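Local coordinates for protein Rubredoxin\:oxygen oxidoreductase (Desulfovibrio gigas, PDB 1E5D) that catalyses the four-electron reduction of one oxygen molecule to two water molecules, using a diiron centre and flavin mononucleotide, at residues Met262-Ser265 against Thr266-Met269; Leu273-Ser276 against Phe277-Glu280. One frame throughout, in Å; residues are numbered along the deposited sequence.

Interactions 1 and 2 come in series at the two ends of helix 265-279 of the flavodoxin-like domain, with their centres about 17 Å apart. Interaction 1 comes first and includes the loop after strand 254-259, which turns into the helix and wraps the phosphate of the flavin mononucleotide. Interaction 2 closes the same helix at its C-terminal end, just before the chain turns toward strand 283-288. The two do not touch. Together they mark both ends of the helical crossover in a beta-alpha-beta unit of the five-stranded parallel sheet: the N-terminal end serves the cofactor, whereas the C-terminal end lies away from it, anchored against the sheet and helix 379-400.

Interaction 1 (Met262-Ser265 against Thr266-Met269); sequences MWHS and TEKM. With FMN (flavin mononucleotide), chain C.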
ATOM      1  N   MET A 262      12.297  -0.653  -7.922  1.00 11.11           N
ATOM      2  CA  MET A 262      13.089   0.422  -7.319  1.00 10.93           C
ATOM      3  C   MET A 262      14.056   0.995  -8.347  1.00  9.74           C
ATOM      4  O   MET A 262      14.136   2.214  -8.470  1.00 21.94           O
ATOM      5  CB  MET A 262      13.848  -0.047  -6.073  1.00 13.23           C
ATOM      6  CG  MET A 262      12.942  -0.755  -5.079  1.00 15.07           C
ATOM      7  SD  MET A 262      13.833  -1.669  -3.812  1.00 20.60           S
ATOM      8  CE  MET A 262      14.091  -3.236  -4.654  1.00  9.97           C
ATOM      9  N   TRP A 263      14.759   0.128  -9.059  1.00  4.50           N
ATOM     10  CA  TRP A 263      15.807   0.553  -9.989  1.00 13.72           C
ATOM     11  C   TRP A 263      15.476   0.225 -11.437  1.00 13.17           C
ATOM     12  O   TRP A 263      16.331   0.163 -12.315  1.00 22.62           O
ATOM     13  CB  TRP A 263      17.163  -0.057  -9.575  1.00 10.96           C
ATOM     14  CG  TRP A 263      17.647   0.650  -8.335  1.00 14.88           C
ATOM     15  CD1 TRP A 263      17.643   0.182  -7.051  1.00 14.70           C
ATOM     16  CD2 TRP A 263      18.199   1.970  -8.293  1.00 11.77           C
ATOM     17  NE1 TRP A 263      18.168   1.145  -6.210  1.00 16.58           N
ATOM     18  CE2 TRP A 263      18.515   2.247  -6.946  1.00 10.83           C
ATOM     19  CE3 TRP A 263      18.455   2.943  -9.264  1.00  8.69           C
ATOM     20  CZ2 TRP A 263      19.077   3.458  -6.544  1.00  6.73           C
ATOM     21  CZ3 TRP A 263      19.013   4.140  -8.861  1.00 11.07           C
ATOM     22  CH2 TRP A 263      19.318   4.390  -7.516  1.00 10.70           C
ATOM     23  N   HIS A 264      14.191   0.036 -11.706  1.00 10.87           N
ATOM     24  CA  HIS A 264      13.658  -0.074 -13.049  1.00 12.83           C
ATOM     25  C   HIS A 264      13.943  -1.360 -13.783  1.00 11.05           C
ATOM     26  O   HIS A 264      13.523  -1.443 -14.945  1.00 12.34           O
ATOM     27  CB  HIS A 264      14.209   1.103 -13.905  1.00  8.70           C
ATOM     28  CG  HIS A 264      13.731   2.363 -13.241  1.00 21.65           C
ATOM     29  ND1 HIS A 264      12.396   2.700 -13.217  1.00 26.54           N
ATOM     30  CD2 HIS A 264      14.397   3.309 -12.548  1.00 24.47           C
ATOM     31  CE1 HIS A 264      12.261   3.831 -12.554  1.00 30.74           C
ATOM     32  NE2 HIS A 264      13.455   4.221 -12.143  1.00 30.14           N
ATOM     33  N   SER A 265      14.613  -2.347 -13.195  1.00  8.54           N
ATOM     34  CA  SER A 265      14.806  -3.543 -14.034  1.00 10.61           C
ATOM     35  C   SER A 265      13.487  -4.293 -14.132  1.00 12.71           C
ATOM     36  O   SER A 265      13.108  -4.809 -15.188  1.00 14.54           O
ATOM     37  CB  SER A 265      15.911  -4.441 -13.498  1.00 15.91           C
ATOM     38  OG  SER A 265      17.178  -3.812 -13.550  1.00 17.55           O
ATOM     39  N   THR A 266      12.750  -4.363 -13.018  1.00  8.15           N
ATOM     40  CA  THR A 266      11.442  -5.021 -13.120  1.00  7.27           C
ATOM     41  C   THR A 266      10.550  -4.223 -14.059  1.00 13.72           C
ATOM     42  O   THR A 266       9.647  -4.745 -14.715  1.00 18.98           O
ATOM     43  CB  THR A 266      10.783  -5.187 -11.746  1.00 15.77           C
ATOM     44  OG1 THR A 266      11.663  -5.948 -10.906  1.00 14.14           O
ATOM     45  CG2 THR A 266       9.487  -5.975 -11.856  1.00  9.45           C
ATOM     46  N   GLU A 267      10.799  -2.914 -14.157  1.00 16.12           N
ATOM     47  CA  GLU A 267       9.968  -2.119 -15.060  1.00 16.11           C
ATOM     48  C   GLU A 267      10.220  -2.465 -16.526  1.00 19.55           C
ATOM     49  O   GLU A 267       9.280  -2.631 -17.309  1.00 15.08           O
ATOM     50  CB  GLU A 267      10.182  -0.622 -14.827  1.00 10.14           C
ATOM     51  CG  GLU A 267       9.126   0.214 -15.535  1.00 17.61           C
ATOM     52  CD  GLU A 267       9.552   1.647 -15.771  1.00 24.53           C
ATOM     53  OE1 GLU A 267      10.321   2.179 -14.944  1.00 19.14           O
ATOM     54  OE2 GLU A 267       9.101   2.230 -16.781  1.00 48.95           O
ATOM     55  N   LYS A 268      11.484  -2.588 -16.904  1.00 20.69           N
ATOM     56  CA  LYS A 268      11.909  -2.975 -18.244  1.00 20.22           C
ATOM     57  C   LYS A 268      11.332  -4.325 -18.660  1.00 19.57           C
ATOM     58  O   LYS A 268      10.800  -4.498 -19.755  1.00 29.53           O
ATOM     59  CB  LYS A 268      13.440  -3.011 -18.322  1.00 20.95           C
ATOM     60  CG  LYS A 268      14.051  -1.620 -18.284  1.00 33.20           C
ATOM     61  CD  LYS A 268      15.564  -1.661 -18.208  1.00 42.60           C
ATOM     62  CE  LYS A 268      16.119  -0.422 -17.519  1.00 48.86           C
ATOM     63  NZ  LYS A 268      17.485  -0.091 -18.012  1.00 67.86           N
ATOM     64  N   MET A 269      11.439  -5.298 -17.758  1.00 16.30           N
ATOM     65  CA  MET A 269      10.785  -6.582 -17.971  1.00 15.00           C
ATOM     66  C   MET A 269       9.306  -6.348 -18.254  1.00 13.64           C
ATOM     67  O   MET A 269       8.751  -6.874 -19.216  1.00 18.70           O
ATOM     68  CB  MET A 269      11.023  -7.471 -16.748  1.00 16.85           C
ATOM     69  CG  MET A 269      12.506  -7.669 -16.443  1.00 17.13           C
ATOM     70  SD  MET A 269      12.792  -8.569 -14.908  1.00 19.83           S
ATOM     71  CE  MET A 269      12.178 -10.190 -15.341  1.00 15.67           C
TER
HETATM   72  N1  FMN C 403      17.676  -8.772  -3.646  1.00 14.84           N
HETATM   73  C2  FMN C 403      17.590  -9.974  -3.093  1.00 15.12           C
HETATM   74  O2  FMN C 403      17.978 -10.969  -3.643  1.00 23.05           O
HETATM   75  N3  FMN C 403      17.017 -10.162  -1.806  1.00 10.02           N
HETATM   76  C4  FMN C 403      16.884  -9.091  -0.941  1.00  9.16           C
HETATM   77  O4  FMN C 403      16.362  -9.301   0.138  1.00 18.66           O
HETATM   78  C4A FMN C 403      17.025  -7.766  -1.528  1.00  6.60           C
HETATM   79  N5  FMN C 403      16.558  -6.676  -0.877  1.00 12.63           N
HETATM   80  C5A FMN C 403      17.008  -5.462  -1.337  1.00 10.02           C
HETATM   81  C6  FMN C 403      16.644  -4.307  -0.598  1.00 11.90           C
HETATM   82  C7  FMN C 403      16.826  -3.046  -1.113  1.00  7.99           C
HETATM   83  C7M FMN C 403      16.167  -1.868  -0.446  1.00  7.74           C
HETATM   84  C8  FMN C 403      17.363  -2.886  -2.450  1.00 10.48           C
HETATM   85  C8M FMN C 403      17.777  -1.517  -2.939  1.00  6.61           C
HETATM   86  C9  FMN C 403      17.906  -4.008  -3.095  1.00  7.53           C
HETATM   87  C9A FMN C 403      17.544  -5.278  -2.642  1.00  9.01           C
HETATM   88  N10 FMN C 403      17.704  -6.462  -3.426  1.00 15.14           N
HETATM   89  C10 FMN C 403      17.529  -7.664  -2.889  1.00  8.56           C
HETATM   90  C1' FMN C 403      18.312  -6.301  -4.768  1.00  7.22           C
HETATM   91  C2' FMN C 403      17.238  -5.926  -5.821  1.00  9.86           C
HETATM   92  O2' FMN C 403      16.261  -6.955  -5.911  1.00 13.13           O
HETATM   93  C3' FMN C 403      17.992  -5.797  -7.135  1.00  7.89           C
HETATM   94  O3' FMN C 403      18.634  -4.525  -7.101  1.00 13.96           O
HETATM   95  C4' FMN C 403      17.035  -5.837  -8.329  1.00 13.55           C
HETATM   96  O4' FMN C 403      17.775  -5.681  -9.551  1.00 23.46           O
HETATM   97  C5' FMN C 403      16.039  -4.713  -8.144  1.00  8.25           C
HETATM   98  O5' FMN C 403      15.049  -4.702  -9.363  1.00 17.66           O
HETATM   99  P   FMN C 403      14.352  -3.420  -9.799  1.00 17.45           P
HETATM  100  O1P FMN C 403      13.125  -3.860 -10.600  1.00 10.42           O
HETATM  101  O2P FMN C 403      14.094  -2.565  -8.729  1.00 12.15           O
HETATM  102  O3P FMN C 403      15.233  -2.672 -10.691  1.00 13.85           O
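His264 turns its ring beside its own backbone N, CG anti to the carbonyl carbon (chi1 -61°), and Glu267 sends CG anti to its backbone N (chi1 -168°) in an extended chain that brings OE1 to the imidazole. The two side chains run side by side, and His264 ND1 donates to Glu267 OE1 at 2.7 Å. The oxygen is met nearly along its C-O axis but sits somewhat out of the imidazole plane, with ring and carboxylate turned 67° against each other. His264 occupies the N-cap position, and its carbonyl O accepts the N-H of Lys268 at 3.1 Å; the aliphatic part of the lysine runs past the same oxygen. One residue on, Met269 N gives an almost straight bond to Ser265 O.

The turn is a flavodoxin-type phosphate loop. Met262 N and Trp263 N both donate to FMN O2P, Ser265 N reaches O3P at 2.6 Å, and Thr266 grips O1P through OG1 at 2.6 Å and through a backbone N-H bond that is modelled very short. The phosphate thus lies at the start of the helix, where the helix dipole probably helps to offset its charge. Met262 SD touches the flavin's dimethylbenzene end, 4.0 Å from FMN C8M. Trp263 reaches the second subunit, its NE1 hydrogen-bonded to Glu81 of that chain, an iron ligand. Behind the loop, Ser265 and Thr266 pack on strand 338-345, while Met269 fits between that strand, strand 371-374 and Leu385 of helix 379-400.

Interaction 2 (Leu273-Ser276 against Phe277-Glu280); sequences LAES and FRDE
Glu275 and Arg278 form a salt bridge one helical turn apart, with Glu275 OE2 2.9 Å from Arg278 NE. The carboxylate oxygen lies over one face of the guanidinium, close to NH2 as well, and the two planes are 43° apart. Glu275 bends at chi2 (60°) and Arg278 at chi3 (61°), and the two side chains run alongside each other. Asp279 extends the network through a long ion pair, its OD1 3.7 Å from Arg278 NH2 and well out of the guanidinium plane.

Another side of the helix is apolar. Leu273 and Phe277 point the same way, and Leu273 CD2 rests 4.2 Å from Phe277 CE2. The ring also passes close to the backbone, with Phe277 CD2 3.3 Å from Leu273 O.

Four successive i to i+4 backbone bonds set this spacing, from Phe277 N to Leu273 O through Glu280 N to Ser276 O, the last at 2.9 Å. Glu280 then leaves the helical conformation. Ser276 OG bonds back to Val272 O, satisfying the hydroxyl within the helix. Farther out, Leu273 and Phe277 pack on Ile257 and Val255 of strand 254-259, on Ile308, and on Leu385 and Ile392 of helix 379-400, whose Lys397 binds Glu280 O.

The helix is therefore amphipathic: dispersion and burial hold its apolar side to the sheet and helix 379-400. On the exposed side, Arg278 lies near two acids and probably eases the repulsion between Glu275 and Asp279, although its link to Asp279 rests on charge alone.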
ATOM      1  N   LEU A 273       7.242  -7.281 -21.616  1.00 10.75           N
ATOM      2  CA  LEU A 273       6.047  -8.113 -21.559  1.00 13.32           C
ATOM      3  C   LEU A 273       4.903  -7.427 -22.297  1.00 18.20           C
ATOM      4  O   LEU A 273       4.218  -8.065 -23.093  1.00 29.05           O
ATOM      5  CB  LEU A 273       5.632  -8.419 -20.117  1.00 15.09           C
ATOM      6  CG  LEU A 273       6.375  -9.576 -19.444  1.00 19.66           C
ATOM      7  CD1 LEU A 273       5.982  -9.721 -17.979  1.00 12.08           C
ATOM      8  CD2 LEU A 273       6.120 -10.880 -20.191  1.00 17.01           C
ATOM      9  N   ALA A 274       4.723  -6.133 -22.018  1.00 15.31           N
ATOM     10  CA  ALA A 274       3.563  -5.457 -22.596  1.00 20.66           C
ATOM     11  C   ALA A 274       3.588  -5.540 -24.120  1.00 22.25           C
ATOM     12  O   ALA A 274       2.546  -5.734 -24.747  1.00 24.57           O
ATOM     13  CB  ALA A 274       3.505  -4.018 -22.116  1.00 13.36           C
ATOM     14  N   GLU A 275       4.782  -5.405 -24.684  1.00 21.61           N
ATOM     15  CA  GLU A 275       4.976  -5.412 -26.125  1.00 23.24           C
ATOM     16  C   GLU A 275       4.757  -6.787 -26.741  1.00 23.46           C
ATOM     17  O   GLU A 275       4.102  -6.904 -27.779  1.00 32.58           O
ATOM     18  CB  GLU A 275       6.380  -4.916 -26.487  1.00 29.88           C
ATOM     19  CG  GLU A 275       6.412  -4.015 -27.711  1.00 53.82           C
ATOM     20  CD  GLU A 275       5.582  -2.753 -27.592  1.00 68.85           C
ATOM     21  OE1 GLU A 275       5.436  -2.204 -26.479  1.00 84.29           O
ATOM     22  OE2 GLU A 275       5.061  -2.289 -28.631  1.00 87.98           O
ATOM     23  N   SER A 276       5.295  -7.824 -26.106  1.00 19.60           N
ATOM     24  CA  SER A 276       5.074  -9.176 -26.615  1.00 20.26           C
ATOM     25  C   SER A 276       3.591  -9.504 -26.610  1.00 25.17           C
ATOM     26  O   SER A 276       3.052 -10.085 -27.548  1.00 40.07           O
ATOM     27  CB  SER A 276       5.840 -10.204 -25.783  1.00 26.21           C
ATOM     28  OG  SER A 276       7.062  -9.648 -25.318  1.00 47.39           O
ATOM     29  N   PHE A 277       2.905  -9.124 -25.526  1.00 22.02           N
ATOM     30  CA  PHE A 277       1.496  -9.514 -25.457  1.00 24.57           C
ATOM     31  C   PHE A 277       0.731  -8.847 -26.593  1.00 24.28           C
ATOM     32  O   PHE A 277      -0.153  -9.431 -27.223  1.00 30.57           O
ATOM     33  CB  PHE A 277       0.895  -9.165 -24.101  1.00 18.87           C
ATOM     34  CG  PHE A 277       1.096 -10.241 -23.047  1.00 21.81           C
ATOM     35  CD1 PHE A 277       0.524 -11.494 -23.201  1.00 25.35           C
ATOM     36  CD2 PHE A 277       1.850  -9.986 -21.911  1.00 17.74           C
ATOM     37  CE1 PHE A 277       0.700 -12.476 -22.237  1.00 23.54           C
ATOM     38  CE2 PHE A 277       2.030 -10.962 -20.950  1.00 22.81           C
ATOM     39  CZ  PHE A 277       1.455 -12.211 -21.112  1.00 27.74           C
ATOM     40  N   ARG A 278       1.101  -7.588 -26.837  1.00 17.78           N
ATOM     41  CA  ARG A 278       0.454  -6.885 -27.954  1.00 22.65           C
ATOM     42  C   ARG A 278       0.701  -7.689 -29.233  1.00 30.98           C
ATOM     43  O   ARG A 278      -0.235  -7.962 -29.988  1.00 44.78           O
ATOM     44  CB  ARG A 278       0.954  -5.452 -28.041  1.00 21.71           C
ATOM     45  CG  ARG A 278       0.611  -4.675 -29.294  1.00 34.52           C
ATOM     46  CD  ARG A 278       1.569  -3.510 -29.520  1.00 51.11           C
ATOM     47  NE  ARG A 278       2.941  -3.989 -29.687  1.00 71.30           N
ATOM     48  CZ  ARG A 278       3.683  -3.928 -30.781  1.00 78.93           C
ATOM     49  NH1 ARG A 278       3.214  -3.387 -31.899  1.00 85.94           N
ATOM     50  NH2 ARG A 278       4.922  -4.412 -30.768  1.00 75.67           N
ATOM     51  N   ASP A 279       1.961  -8.076 -29.417  1.00 29.98           N
ATOM     52  CA  ASP A 279       2.395  -8.849 -30.573  1.00 33.63           C
ATOM     53  C   ASP A 279       1.537 -10.095 -30.768  1.00 33.80           C
ATOM     54  O   ASP A 279       1.231 -10.460 -31.900  1.00 45.00           O
ATOM     55  CB  ASP A 279       3.856  -9.266 -30.437  1.00 38.07           C
ATOM     56  CG  ASP A 279       4.801  -8.355 -31.193  1.00 45.96           C
ATOM     57  OD1 ASP A 279       4.381  -7.745 -32.198  1.00 63.51           O
ATOM     58  OD2 ASP A 279       5.974  -8.252 -30.775  1.00 75.27           O
ATOM     59  N   GLU A 280       1.160 -10.711 -29.656  1.00 27.50           N
ATOM     60  CA  GLU A 280       0.276 -11.865 -29.661  1.00 22.75           C
ATOM     61  C   GLU A 280      -1.180 -11.470 -29.858  1.00 21.34           C
ATOM     62  O   GLU A 280      -2.090 -12.277 -29.678  1.00 34.83           O
ATOM     63  CB  GLU A 280       0.425 -12.643 -28.348  1.00 27.92           C
ATOM     64  CG  GLU A 280       1.830 -13.194 -28.138  1.00 39.38           C
ATOM     65  CD  GLU A 280       2.288 -14.086 -29.279  1.00 49.03           C
ATOM     66  OE1 GLU A 280       1.575 -15.070 -29.569  1.00 63.74           O
ATOM     67  OE2 GLU A 280       3.347 -13.791 -29.874  1.00 55.45           O
TER